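Local coordinates for hypothetical protein SSO2273 (Sulfolobus solfataricus, PDB 2X4H), which probably acts as a metal-dependent transcriptional repressor of the DtxR/MntR family, binding DNA and transition metal ions, and is seen here with zinc, at residues R13-Y18 against F49-H54; L81-R86 against E116-L121; R86-L91 against E104-F109; P128-C131 against L135-P138. All blocks are in the same frame, centred on the assembly; numbering follows the deposited sequence.

From the N terminus, interaction 1 closes first: helix 45-57 folds back against helix 13-27 within the DNA-binding domain, on a zinc ion shared with a second subunit. The chain then passes through the two-stranded sheet into helix 72-94, which serves both interaction 2 and interaction 3. Interaction 3, with the end of helix 99-107, is nested inside the longer loop that interaction 2 closes with helix 115-124. Interaction 4 follows in series, a tight turn in the C-terminal tail. His85, Glu89 and Cys131, from the segments of interactions 2, 3 and 4, help bind a pair of zinc ions, while Phe16 of interaction 1 packs on Leu81 and Ile82 of interaction 2, joining the two domains.

Interaction 1 (R13-Y18 against F49-H54); sequences RREFSY and FEEVSH. With ZN (zinc ion), chain K; ZN (zinc ion), chain L.
Glu15 OE2 and Glu51 OE2 meet on one zinc ion, Glu15 OE2 at 2.1 Å from the metal, and Glu50 and His54 of the second subunit complete the site. Glu15 OE2 and Glu51 OE2 are 3.4 Å apart, a separation at which two carboxylates would be expected to repel each other, were the metal not bound between them. Glu15 is extended beyond CG, and its other oxygen, OE1, is taken by a salt bridge to Lys58 and by the backbone N of Ser12, which fixes the rotation of the carboxylate. Glu51 crosses it at about a right angle, bent at chi2 (60°), and this fold swings its OE2 back over Glu15 CG, 3.2 Å away. The segments belong to helices 13-27 and 45-57 of a winged helix-turn-helix domain, the second of them probably the recognition helix; the axes of segments 13-18 and 49-54 cross at -99° and come no closer than 11.4 Å, leaving long side chains to span the gap. Tyr18 does so from the first helix: Glu51 CG lies over one ring face, 3.8 Å from the centroid, in a CH-pi contact, while Tyr18 OH comes within 3.6 Å of Glu51 CB. On the same helix as Glu51, Glu50 OE1 and His54 NE2, about one turn apart, hold a second zinc ion, and Glu15 and Glu51 of the second subunit supply the remaining ligands.

Interaction 2 (L81-R86 against E116-L121); sequences LIKAHR and EIIDKL. With ZN (zinc ion), chain M.
Lys83 and Ala84 of helix 72-94 pack on Ile118 and Asp119 of helix 115-124 in a mixed contact, an apolar patch edged by a salt bridge, within the metal-binding and dimerisation domain. The axes of segments 81-86 and 116-121 approach to 9.7 Å at 57°, and the small Ala84 lets its CA come within 5.7 Å of Ile118 CA. Ile118 fills that notch: its CG1 rests 3.6 Å from Ala84 CB, while CG2 lies 3.7 Å from Lys83 CG as the two side chains run past each other in opposite directions. Lys83 is fully extended (chi1 -175°), which carries NZ past Ile118 to Asp119 OD1 at 2.7 Å. The ammonium meets this oxygen from above the carboxylate plane, 46° out of it, and also makes a cation-pi contact with Tyr122. On the other side of helix 72-94, His85 NE2 binds a zinc ion. Asp119 and nearby Glu115 can themselves bind zinc, although none is bound there in this chain; a metal would probably compete with Lys83 for the carboxylate.

Interaction 3 (R86-L91 against E104-F109); sequences RVIEIL and EYSKQF. With ZN (zinc ion), chain N; ZN (zinc ion), chain M.
Ile88 and Ser106 form the dense part of this contact, where helix 72-94 meets the end of helix 99-107, with Ile88 CA and Ser106 CA 6.2 Å apart. Ile88 CG2 sits 3.4 Å from Ser106 OG and close to Ser106 CB. The serine oxygen is anti to its own N (chi1 180°), an orientation that lets it donate a hydrogen bond to the carbonyl of His85, so this buried hydroxyl is satisfied in spite of its apolar neighbour. Next to it, Ile88 CD1 approaches Phe109 CE1 at 3.8 Å; the two side chains cross obliquely, and Phe109 goes on to pack against Ile117 of the third subunit. By contrast, Glu104, Lys107 and Gln108 are exposed on the outer side of the second segment, and the grip thins toward Glu89, whose CG lies 4.3 Å from Ser106 CB. Glu89 has other work. Its carboxylate bridges two zinc ions, OE1 at 1.9 Å from the one shared with Cys131 and His133, and OE2 at 2.1 Å from the one shared with His85 and Cys103. A water also spans the pair, 2.2 Å from the His85 zinc and a longer 2.5 Å from the other. With one metal on each oxygen, the rotation of the carboxylate is fixed by two cations, which would be expected to favour its ionised form and to polarise the bridging water.

Interaction 4 (P128-C131 against L135-P138); sequences PSYC and LEIP. With ZN (zinc ion), chain N.
With chi1 at 80°, the Cys131 sulfur stands between its backbone N and carbonyl carbon, a position that takes SG to a zinc ion at 2.4 Å and leaves it near Leu135 CB. Tyr130, with CG anti to the carbonyl carbon (chi1 -70°), instead lays its ring alongside Glu136, both pointing the same way; Tyr130 CE1 is 3.8 Å from Glu136 CG. One water joins the ends of this exposed pair, 2.6 Å from Tyr130 OH and donating to Glu136 OE2. Between the backbones there is a single antiparallel bridge, with Tyr130 and Glu136 as the non-hydrogen-bonded pair. Cys131 N donates to Leu135 O at 2.9 Å, and Ile137 N to Ser129 O at 2.8 Å. On the inner side Ile137 CD1 packs 3.9 Å from Pro128 CG, and both residues touch Tyr122 of helix 115-124. Arg86 of helix 72-94 ties the turn down through a probable hydrogen bond to the carbonyl of Glu136. The result is a short, hairpin-like metal-binding turn, in which Cys131 and His133 join Glu89 in holding one ion of the zinc pair.

Interaction 1 (R13-Y18 against F49-H54)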
loop_
_atom_site.group_PDB
_atom_site.type_symbol
_atom_site.label_atom_id
_atom_site.label_comp_id
_atom_site.label_asym_id
_atom_site.label_seq_id
_atom_site.Cartn_x
_atom_site.Cartn_y
_atom_site.Cartn_z
ATOM N N ARG C 13 6.055 5.238 -10.810
ATOM C CA ARG C 13 6.425 4.775 -12.122
ATOM C C ARG C 13 6.208 3.261 -12.273
ATOM O O ARG C 13 5.742 2.800 -13.313
ATOM C CB ARG C 13 7.881 5.173 -12.325
ATOM C CG ARG C 13 8.576 4.606 -13.522
ATOM C CD ARG C 13 8.250 5.330 -14.767
ATOM N NE ARG C 13 8.474 6.770 -14.679
ATOM C CZ ARG C 13 8.072 7.592 -15.632
ATOM N NH1 ARG C 13 7.461 7.105 -16.697
ATOM N NH2 ARG C 13 8.253 8.882 -15.514
ATOM N N ARG C 14 6.520 2.490 -11.237
ATOM C CA ARG C 14 6.285 1.054 -11.277
ATOM C C ARG C 14 4.797 0.731 -11.320
ATOM O O ARG C 14 4.387 -0.170 -12.036
ATOM C CB ARG C 14 6.901 0.376 -10.060
ATOM C CG ARG C 14 8.400 0.331 -10.124
ATOM C CD ARG C 14 9.001 0.247 -8.715
ATOM N NE ARG C 14 10.447 0.137 -8.759
ATOM C CZ ARG C 14 11.274 1.161 -8.977
ATOM N NH1 ARG C 14 10.809 2.390 -9.155
ATOM N NH2 ARG C 14 12.582 0.957 -9.011
ATOM N N GLU C 15 4.008 1.474 -10.548
ATOM C CA GLU C 15 2.555 1.356 -10.578
ATOM C C GLU C 15 2.000 1.658 -11.952
ATOM O O GLU C 15 1.120 0.941 -12.462
ATOM C CB GLU C 15 1.923 2.281 -9.537
ATOM C CG GLU C 15 1.991 1.756 -8.091
ATOM C CD GLU C 15 1.609 2.796 -7.054
ATOM O OE1 GLU C 15 1.588 3.986 -7.375
ATOM O OE2 GLU C 15 1.329 2.448 -5.888
ATOM N N PHE C 16 2.536 2.709 -12.570
ATOM C CA PHE C 16 2.211 3.034 -13.933
ATOM C C PHE C 16 2.340 1.828 -14.873
ATOM O O PHE C 16 1.428 1.555 -15.645
ATOM C CB PHE C 16 3.119 4.165 -14.405
ATOM C CG PHE C 16 2.770 4.711 -15.739
ATOM C CD1 PHE C 16 1.536 5.294 -15.960
ATOM C CD2 PHE C 16 3.707 4.715 -16.766
ATOM C CE1 PHE C 16 1.227 5.845 -17.187
ATOM C CE2 PHE C 16 3.398 5.264 -17.995
ATOM C CZ PHE C 16 2.152 5.819 -18.206
ATOM N N SER C 17 3.477 1.137 -14.821
ATOM C CA SER C 17 3.692 -0.090 -15.612
ATOM C C SER C 17 2.639 -1.170 -15.360
ATOM O O SER C 17 2.165 -1.815 -16.293
ATOM C CB SER C 17 5.081 -0.667 -15.334
ATOM O OG SER C 17 6.052 0.098 -16.005
ATOM N N TYR C 18 2.295 -1.375 -14.086
ATOM C CA TYR C 18 1.239 -2.318 -13.732
ATOM C C TYR C 18 -0.039 -1.940 -14.436
ATOM O O TYR C 18 -0.660 -2.774 -15.073
ATOM C CB TYR C 18 0.971 -2.323 -12.223
ATOM C CG TYR C 18 1.770 -3.312 -11.425
ATOM C CD1 TYR C 18 3.137 -3.131 -11.211
ATOM C CD2 TYR C 18 1.150 -4.409 -10.825
ATOM C CE1 TYR C 18 3.881 -4.040 -10.457
ATOM C CE2 TYR C 18 1.879 -5.314 -10.064
ATOM C CZ TYR C 18 3.239 -5.127 -9.879
ATOM O OH TYR C 18 3.947 -6.034 -9.124
ATOM N N PHE C 49 0.478 -9.964 -6.634
ATOM C CA PHE C 49 -0.670 -10.032 -5.716
ATOM C C PHE C 49 -0.582 -8.954 -4.637
ATOM O O PHE C 49 -1.567 -8.284 -4.336
ATOM C CB PHE C 49 -0.767 -11.409 -5.039
ATOM C CG PHE C 49 -2.073 -11.638 -4.311
ATOM C CD1 PHE C 49 -3.029 -12.509 -4.829
ATOM C CD2 PHE C 49 -2.349 -10.974 -3.113
ATOM C CE1 PHE C 49 -4.227 -12.722 -4.171
ATOM C CE2 PHE C 49 -3.548 -11.181 -2.444
ATOM C CZ PHE C 49 -4.493 -12.068 -2.973
ATOM N N GLU C 50 0.594 -8.804 -4.047
ATOM C CA GLU C 50 0.798 -7.811 -3.000
ATOM C C GLU C 50 0.575 -6.419 -3.571
ATOM O O GLU C 50 -0.179 -5.631 -3.002
ATOM C CB GLU C 50 2.209 -7.948 -2.406
ATOM C CG GLU C 50 2.613 -6.909 -1.367
ATOM C CD GLU C 50 1.851 -6.967 -0.051
ATOM O OE1 GLU C 50 1.756 -5.901 0.578
ATOM O OE2 GLU C 50 1.374 -8.034 0.362
ATOM N N GLU C 51 1.200 -6.123 -4.709
ATOM C CA GLU C 51 1.093 -4.772 -5.280
ATOM C C GLU C 51 -0.338 -4.509 -5.700
ATOM O O GLU C 51 -0.893 -3.454 -5.394
ATOM C CB GLU C 51 2.079 -4.545 -6.433
ATOM C CG GLU C 51 2.076 -3.097 -7.035
ATOM C CD GLU C 51 2.435 -2.026 -6.019
ATOM O OE1 GLU C 51 2.843 -2.366 -4.908
ATOM O OE2 GLU C 51 2.321 -0.822 -6.297
ATOM N N VAL C 52 -0.972 -5.481 -6.346
ATOM C CA VAL C 52 -2.377 -5.309 -6.714
ATOM C C VAL C 52 -3.266 -4.919 -5.521
ATOM O O VAL C 52 -4.146 -4.085 -5.672
ATOM C CB VAL C 52 -2.927 -6.505 -7.503
ATOM C CG1 VAL C 52 -4.450 -6.446 -7.588
ATOM C CG2 VAL C 52 -2.340 -6.505 -8.922
ATOM N N SER C 53 -3.013 -5.439 -4.325
ATOM C CA SER C 53 -3.883 -5.099 -3.185
ATOM C C SER C 53 -3.665 -3.669 -2.713
ATOM O O SER C 53 -4.608 -2.993 -2.320
ATOM C CB SER C 53 -3.776 -6.126 -2.020
ATOM O OG SER C 53 -2.494 -6.134 -1.453
ATOM N N HIS C 54 -2.435 -3.182 -2.822
ATOM C CA HIS C 54 -2.171 -1.749 -2.645
ATOM C C HIS C 54 -2.808 -0.836 -3.691
ATOM O O HIS C 54 -3.266 0.259 -3.357
ATOM C CB HIS C 54 -0.669 -1.492 -2.554
ATOM C CG HIS C 54 -0.071 -1.996 -1.275
ATOM N ND1 HIS C 54 -0.524 -1.583 -0.044
ATOM C CD2 HIS C 54 0.928 -2.874 -1.036
ATOM C CE1 HIS C 54 0.171 -2.182 0.906
ATOM N NE2 HIS C 54 1.055 -2.978 0.332
HETATM ZN ZN ZN K . 2.366 0.657 -5.350
HETATM ZN ZN ZN L . 2.330 -4.268 1.088
#

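Interaction 2 (L81-R86 against E116-L121)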
loop_
_atom_site.group_PDB
_atom_site.type_symbol
_atom_site.label_atom_id
_atom_site.label_comp_id
_atom_site.label_asym_id
_atom_site.label_seq_id
_atom_site.Cartn_x
_atom_site.Cartn_y
_atom_site.Cartn_z
ATOM N N LEU C 81 -0.161 10.902 -15.485
ATOM C CA LEU C 81 1.303 10.744 -15.566
ATOM C C LEU C 81 1.864 10.966 -17.002
ATOM O O LEU C 81 2.974 11.487 -17.181
ATOM C CB LEU C 81 1.737 9.392 -15.021
ATOM C CG LEU C 81 3.220 9.026 -15.018
ATOM C CD1 LEU C 81 4.060 10.194 -14.559
ATOM C CD2 LEU C 81 3.443 7.813 -14.094
ATOM N N ILE C 82 1.095 10.569 -18.009
ATOM C CA ILE C 82 1.499 10.724 -19.404
ATOM C C ILE C 82 1.557 12.196 -19.735
ATOM O O ILE C 82 2.530 12.670 -20.318
ATOM C CB ILE C 82 0.547 9.983 -20.359
ATOM C CG1 ILE C 82 0.811 8.464 -20.299
ATOM C CG2 ILE C 82 0.695 10.532 -21.803
ATOM C CD1 ILE C 82 -0.235 7.572 -20.990
ATOM N N LYS C 83 0.519 12.920 -19.331
ATOM C CA LYS C 83 0.459 14.373 -19.430
ATOM C C LYS C 83 1.637 15.005 -18.686
ATOM O O LYS C 83 2.286 15.902 -19.197
ATOM C CB LYS C 83 -0.888 14.872 -18.867
ATOM C CG LYS C 83 -1.141 16.367 -19.013
ATOM C CD LYS C 83 -2.518 16.845 -18.545
ATOM C CE LYS C 83 -2.650 18.349 -18.822
ATOM N NZ LYS C 83 -3.963 18.970 -18.450
ATOM N N ALA C 84 1.932 14.540 -17.478
ATOM C CA ALA C 84 3.032 15.125 -16.694
ATOM C C ALA C 84 4.390 14.918 -17.368
ATOM O O ALA C 84 5.165 15.860 -17.467
ATOM C CB ALA C 84 3.054 14.579 -15.237
ATOM N N HIS C 85 4.650 13.705 -17.841
ATOM C CA HIS C 85 5.908 13.371 -18.487
ATOM C C HIS C 85 6.119 14.274 -19.712
ATOM O O HIS C 85 7.157 14.929 -19.860
ATOM C CB HIS C 85 5.952 11.866 -18.882
ATOM C CG HIS C 85 7.134 11.497 -19.730
ATOM N ND1 HIS C 85 8.416 11.396 -19.223
ATOM C CD2 HIS C 85 7.237 11.291 -21.069
ATOM C CE1 HIS C 85 9.249 11.106 -20.211
ATOM N NE2 HIS C 85 8.564 11.068 -21.347
ATOM N N ARG C 86 5.095 14.364 -20.547
ATOM C CA ARG C 86 5.202 15.007 -21.843
ATOM C C ARG C 86 5.140 16.547 -21.775
ATOM O O ARG C 86 5.845 17.242 -22.529
ATOM C CB ARG C 86 4.123 14.406 -22.755
ATOM C CG ARG C 86 4.421 12.959 -23.101
ATOM C CD ARG C 86 3.344 12.255 -23.919
ATOM N NE ARG C 86 3.741 10.864 -24.132
ATOM C CZ ARG C 86 2.984 9.899 -24.652
ATOM N NH1 ARG C 86 1.731 10.101 -25.013
ATOM N NH2 ARG C 86 3.484 8.684 -24.758
ATOM N N GLU C 116 -2.207 20.313 -10.080
ATOM C CA GLU C 116 -2.335 21.730 -10.316
ATOM C C GLU C 116 -1.176 22.239 -11.186
ATOM O O GLU C 116 -1.414 22.984 -12.132
ATOM C CB GLU C 116 -2.441 22.529 -9.016
ATOM C CG GLU C 116 -2.826 24.001 -9.256
ATOM C CD GLU C 116 -2.866 24.845 -7.998
ATOM O OE1 GLU C 116 -2.802 24.274 -6.891
ATOM O OE2 GLU C 116 -2.964 26.090 -8.133
ATOM N N ILE C 117 0.050 21.810 -10.878
ATOM C CA ILE C 117 1.240 22.273 -11.587
ATOM C C ILE C 117 1.232 21.816 -13.035
ATOM O O ILE C 117 1.469 22.612 -13.968
ATOM C CB ILE C 117 2.542 21.794 -10.904
ATOM C CG1 ILE C 117 2.748 22.510 -9.577
ATOM C CG2 ILE C 117 3.735 22.054 -11.774
ATOM C CD1 ILE C 117 3.888 21.937 -8.735
ATOM N N ILE C 118 0.977 20.534 -13.238
ATOM C CA ILE C 118 0.920 20.013 -14.607
ATOM C C ILE C 118 -0.172 20.697 -15.452
ATOM O O ILE C 118 0.094 21.078 -16.570
ATOM C CB ILE C 118 0.764 18.493 -14.609
ATOM C CG1 ILE C 118 2.041 17.851 -14.056
ATOM C CG2 ILE C 118 0.411 17.957 -16.009
ATOM C CD1 ILE C 118 3.293 18.219 -14.790
ATOM N N ASP C 119 -1.377 20.875 -14.915
ATOM C CA ASP C 119 -2.436 21.567 -15.645
ATOM C C ASP C 119 -2.076 23.014 -15.896
ATOM O O ASP C 119 -2.380 23.546 -16.973
ATOM C CB ASP C 119 -3.783 21.496 -14.921
ATOM C CG ASP C 119 -4.401 20.077 -14.959
ATOM O OD1 ASP C 119 -3.886 19.228 -15.733
ATOM O OD2 ASP C 119 -5.390 19.796 -14.219
ATOM N N LYS C 120 -1.427 23.675 -14.935
ATOM C CA LYS C 120 -1.092 25.080 -15.174
ATOM C C LYS C 120 0.062 25.221 -16.146
ATOM O O LYS C 120 0.100 26.174 -16.927
ATOM C CB LYS C 120 -0.871 25.835 -13.861
ATOM C CG LYS C 120 -2.231 26.193 -13.242
ATOM C CD LYS C 120 -2.176 27.062 -12.022
ATOM C CE LYS C 120 -3.548 27.690 -11.788
ATOM N NZ LYS C 120 -3.797 27.954 -10.359
ATOM N N LEU C 121 0.980 24.263 -16.121
ATOM C CA LEU C 121 2.149 24.284 -16.983
ATOM C C LEU C 121 1.707 23.984 -18.407
ATOM O O LEU C 121 2.216 24.567 -19.356
ATOM C CB LEU C 121 3.237 23.312 -16.506
ATOM C CG LEU C 121 4.548 23.233 -17.305
ATOM C CD1 LEU C 121 5.232 24.599 -17.402
ATOM C CD2 LEU C 121 5.504 22.203 -16.753
HETATM ZN ZN ZN M . 9.587 10.808 -22.959
HETATM O O HOH W 1 7.726 10.347 -24.080
#

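Interaction 3 (R86-L91 against E104-F109)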
loop_
_atom_site.group_PDB
_atom_site.type_symbol
_atom_site.label_atom_id
_atom_site.label_comp_id
_atom_site.label_asym_id
_atom_site.label_seq_id
_atom_site.Cartn_x
_atom_site.Cartn_y
_atom_site.Cartn_z
ATOM N N ARG C 86 5.095 14.364 -20.547
ATOM C CA ARG C 86 5.202 15.007 -21.843
ATOM C C ARG C 86 5.140 16.547 -21.775
ATOM O O ARG C 86 5.845 17.242 -22.529
ATOM C CB ARG C 86 4.123 14.406 -22.755
ATOM C CG ARG C 86 4.421 12.959 -23.101
ATOM C CD ARG C 86 3.344 12.255 -23.919
ATOM N NE ARG C 86 3.741 10.864 -24.132
ATOM C CZ ARG C 86 2.984 9.899 -24.652
ATOM N NH1 ARG C 86 1.731 10.101 -25.013
ATOM N NH2 ARG C 86 3.484 8.684 -24.758
ATOM N N VAL C 87 4.328 17.091 -20.872
ATOM C CA VAL C 87 4.354 18.526 -20.623
ATOM C C VAL C 87 5.727 18.965 -20.090
ATOM O O VAL C 87 6.288 19.952 -20.565
ATOM C CB VAL C 87 3.222 18.949 -19.675
ATOM C CG1 VAL C 87 3.404 20.393 -19.217
ATOM C CG2 VAL C 87 1.852 18.731 -20.358
ATOM N N ILE C 88 6.284 18.238 -19.122
ATOM C CA ILE C 88 7.636 18.537 -18.647
ATOM C C ILE C 88 8.652 18.459 -19.790
ATOM O O ILE C 88 9.479 19.352 -19.929
ATOM C CB ILE C 88 8.053 17.630 -17.475
ATOM C CG1 ILE C 88 7.434 18.135 -16.171
ATOM C CG2 ILE C 88 9.580 17.644 -17.294
ATOM C CD1 ILE C 88 7.403 17.106 -15.090
ATOM N N GLU C 89 8.567 17.436 -20.639
ATOM C CA GLU C 89 9.496 17.327 -21.753
ATOM C C GLU C 89 9.527 18.587 -22.599
ATOM O O GLU C 89 10.593 19.018 -23.017
ATOM C CB GLU C 89 9.136 16.185 -22.697
ATOM C CG GLU C 89 9.387 14.837 -22.160
ATOM C CD GLU C 89 9.439 13.768 -23.240
ATOM O OE1 GLU C 89 8.687 13.861 -24.257
ATOM O OE2 GLU C 89 10.212 12.799 -23.027
ATOM N N ILE C 90 8.347 19.135 -22.888
ATOM C CA ILE C 90 8.227 20.330 -23.700
ATOM C C ILE C 90 8.901 21.517 -23.042
ATOM O O ILE C 90 9.624 22.265 -23.715
ATOM C CB ILE C 90 6.764 20.678 -24.040
ATOM C CG1 ILE C 90 6.230 19.688 -25.082
ATOM C CG2 ILE C 90 6.644 22.123 -24.615
ATOM C CD1 ILE C 90 4.755 19.802 -25.380
ATOM N N LEU C 91 8.663 21.695 -21.739
ATOM C CA LEU C 91 9.344 22.756 -20.982
ATOM C C LEU C 91 10.847 22.585 -21.122
ATOM O O LEU C 91 11.551 23.555 -21.371
ATOM C CB LEU C 91 8.947 22.768 -19.495
ATOM C CG LEU C 91 9.765 23.690 -18.578
ATOM C CD1 LEU C 91 9.573 25.142 -18.955
ATOM C CD2 LEU C 91 9.413 23.411 -17.077
ATOM N N GLU C 104 14.690 11.382 -20.299
ATOM C CA GLU C 104 15.329 10.706 -19.166
ATOM C C GLU C 104 15.204 11.529 -17.884
ATOM O O GLU C 104 14.849 11.014 -16.841
ATOM C CB GLU C 104 16.804 10.424 -19.487
ATOM C CG GLU C 104 17.008 9.406 -20.615
ATOM C CD GLU C 104 18.379 9.487 -21.299
ATOM O OE1 GLU C 104 18.576 8.764 -22.305
ATOM O OE2 GLU C 104 19.259 10.267 -20.855
ATOM N N TYR C 105 15.460 12.824 -17.979
ATOM C CA TYR C 105 15.327 13.690 -16.818
ATOM C C TYR C 105 13.901 13.760 -16.318
ATOM O O TYR C 105 13.667 13.723 -15.116
ATOM C CB TYR C 105 15.742 15.110 -17.155
ATOM C CG TYR C 105 17.217 15.430 -17.203
ATOM C CD1 TYR C 105 18.189 14.578 -16.699
ATOM C CD2 TYR C 105 17.626 16.647 -17.731
ATOM C CE1 TYR C 105 19.547 14.936 -16.735
ATOM C CE2 TYR C 105 18.944 17.008 -17.762
ATOM C CZ TYR C 105 19.906 16.159 -17.269
ATOM O OH TYR C 105 21.226 16.570 -17.331
ATOM N N SER C 106 12.954 13.937 -17.245
ATOM C CA SER C 106 11.544 14.016 -16.867
ATOM C C SER C 106 11.111 12.793 -16.021
ATOM O O SER C 106 10.381 12.928 -15.021
ATOM C CB SER C 106 10.675 14.184 -18.128
ATOM O OG SER C 106 9.286 14.274 -17.807
ATOM N N LYS C 107 11.591 11.605 -16.386
ATOM C CA LYS C 107 11.187 10.386 -15.670
ATOM C C LYS C 107 11.633 10.405 -14.206
ATOM O O LYS C 107 10.988 9.793 -13.360
ATOM C CB LYS C 107 11.687 9.106 -16.361
ATOM C CG LYS C 107 10.911 8.744 -17.620
ATOM C CD LYS C 107 11.375 7.411 -18.225
ATOM C CE LYS C 107 10.626 7.116 -19.518
ATOM N NZ LYS C 107 11.496 6.490 -20.551
ATOM N N GLN C 108 12.690 11.146 -13.892
ATOM C CA GLN C 108 13.156 11.228 -12.504
ATOM C C GLN C 108 12.255 12.024 -11.551
ATOM O O GLN C 108 12.441 11.947 -10.356
ATOM C CB GLN C 108 14.593 11.784 -12.458
ATOM C CG GLN C 108 15.615 10.834 -13.066
ATOM C CD GLN C 108 17.003 11.418 -13.133
ATOM O OE1 GLN C 108 17.514 11.956 -12.147
ATOM N NE2 GLN C 108 17.639 11.300 -14.306
ATOM N N PHE C 109 11.302 12.805 -12.049
ATOM C CA PHE C 109 10.420 13.561 -11.144
ATOM C C PHE C 109 8.987 13.826 -11.636
ATOM O O PHE C 109 8.151 14.279 -10.849
ATOM C CB PHE C 109 11.079 14.895 -10.744
ATOM C CG PHE C 109 11.309 15.839 -11.887
ATOM C CD1 PHE C 109 10.416 16.879 -12.143
ATOM C CD2 PHE C 109 12.444 15.716 -12.690
ATOM C CE1 PHE C 109 10.626 17.769 -13.217
ATOM C CE2 PHE C 109 12.661 16.591 -13.758
ATOM C CZ PHE C 109 11.749 17.621 -14.022
HETATM ZN ZN ZN N . 8.264 12.392 -25.375
HETATM ZN ZN ZN M . 9.587 10.808 -22.959
HETATM O O HOH W 1 7.726 10.347 -24.080
#

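Interaction 4 (P128-C131 against L135-P138)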
loop_
_atom_site.group_PDB
_atom_site.type_symbol
_atom_site.label_atom_id
_atom_site.label_comp_id
_atom_site.label_asym_id
_atom_site.label_seq_id
_atom_site.Cartn_x
_atom_site.Cartn_y
_atom_site.Cartn_z
ATOM N N PRO C 128 -0.104 22.139 -25.464
ATOM C CA PRO C 128 0.462 21.344 -26.552
ATOM C C PRO C 128 -0.211 19.982 -26.724
ATOM O O PRO C 128 -0.541 19.310 -25.715
ATOM C CB PRO C 128 1.888 21.117 -26.098
ATOM C CG PRO C 128 1.837 21.222 -24.558
ATOM C CD PRO C 128 0.817 22.272 -24.314
ATOM N N SER C 129 -0.365 19.560 -27.976
ATOM C CA SER C 129 -0.992 18.258 -28.294
ATOM C C SER C 129 -0.060 17.044 -28.279
ATOM O O SER C 129 -0.506 15.927 -28.113
ATOM C CB SER C 129 -1.626 18.332 -29.668
ATOM O OG SER C 129 -2.664 19.268 -29.645
ATOM N N TYR C 130 1.221 17.271 -28.538
ATOM C CA TYR C 130 2.175 16.186 -28.696
ATOM C C TYR C 130 3.504 16.567 -28.075
ATOM O O TYR C 130 3.907 17.739 -28.130
ATOM C CB TYR C 130 2.425 15.925 -30.178
ATOM C CG TYR C 130 1.278 15.312 -30.934
ATOM C CD1 TYR C 130 1.158 13.949 -31.055
ATOM C CD2 TYR C 130 0.342 16.109 -31.571
ATOM C CE1 TYR C 130 0.127 13.387 -31.755
ATOM C CE2 TYR C 130 -0.684 15.565 -32.262
ATOM C CZ TYR C 130 -0.790 14.204 -32.366
ATOM O OH TYR C 130 -1.839 13.678 -33.073
ATOM N N CYS C 131 4.205 15.573 -27.545
ATOM C CA CYS C 131 5.535 15.777 -26.982
ATOM C C CYS C 131 6.536 15.823 -28.125
ATOM O O CYS C 131 6.161 15.618 -29.279
ATOM C CB CYS C 131 5.861 14.661 -25.975
ATOM S SG CYS C 131 6.410 13.095 -26.681
ATOM N N LEU C 135 4.289 11.985 -29.517
ATOM C CA LEU C 135 3.262 11.190 -28.858
ATOM C C LEU C 135 2.267 12.109 -28.152
ATOM O O LEU C 135 2.641 13.182 -27.688
ATOM C CB LEU C 135 3.910 10.199 -27.905
ATOM C CG LEU C 135 4.990 9.256 -28.489
ATOM C CD1 LEU C 135 5.784 8.571 -27.346
ATOM C CD2 LEU C 135 4.426 8.220 -29.487
ATOM N N GLU C 136 1.002 11.689 -28.097
ATOM C CA GLU C 136 -0.132 12.524 -27.657
ATOM C C GLU C 136 -0.108 12.910 -26.206
ATOM O O GLU C 136 0.211 12.102 -25.345
ATOM C CB GLU C 136 -1.464 11.818 -27.888
ATOM C CG GLU C 136 -2.251 12.354 -29.028
ATOM C CD GLU C 136 -3.416 11.469 -29.401
ATOM O OE1 GLU C 136 -4.148 11.026 -28.490
ATOM O OE2 GLU C 136 -3.589 11.209 -30.610
ATOM N N ILE C 137 -0.528 14.134 -25.929
ATOM C CA ILE C 137 -0.608 14.625 -24.578
ATOM C C ILE C 137 -2.069 14.647 -24.186
ATOM O O ILE C 137 -2.829 15.347 -24.775
ATOM C CB ILE C 137 0.018 16.031 -24.487
ATOM C CG1 ILE C 137 1.510 15.953 -24.788
ATOM C CG2 ILE C 137 -0.223 16.664 -23.119
ATOM C CD1 ILE C 137 2.251 17.341 -24.782
ATOM N N PRO C 138 -2.479 13.851 -23.194
ATOM C CA PRO C 138 -3.880 13.958 -22.745
ATOM C C PRO C 138 -4.237 15.379 -22.274
ATOM O O PRO C 138 -3.329 16.171 -21.949
ATOM C CB PRO C 138 -3.932 12.981 -21.577
ATOM C CG PRO C 138 -2.917 11.949 -21.910
ATOM C CD PRO C 138 -1.792 12.705 -22.572
HETATM ZN ZN ZN N . 8.264 12.392 -25.375
HETATM O O HOH W 2 -1.684 11.071 -32.950
HETATM O O HOH W 1 7.726 10.347 -24.080
#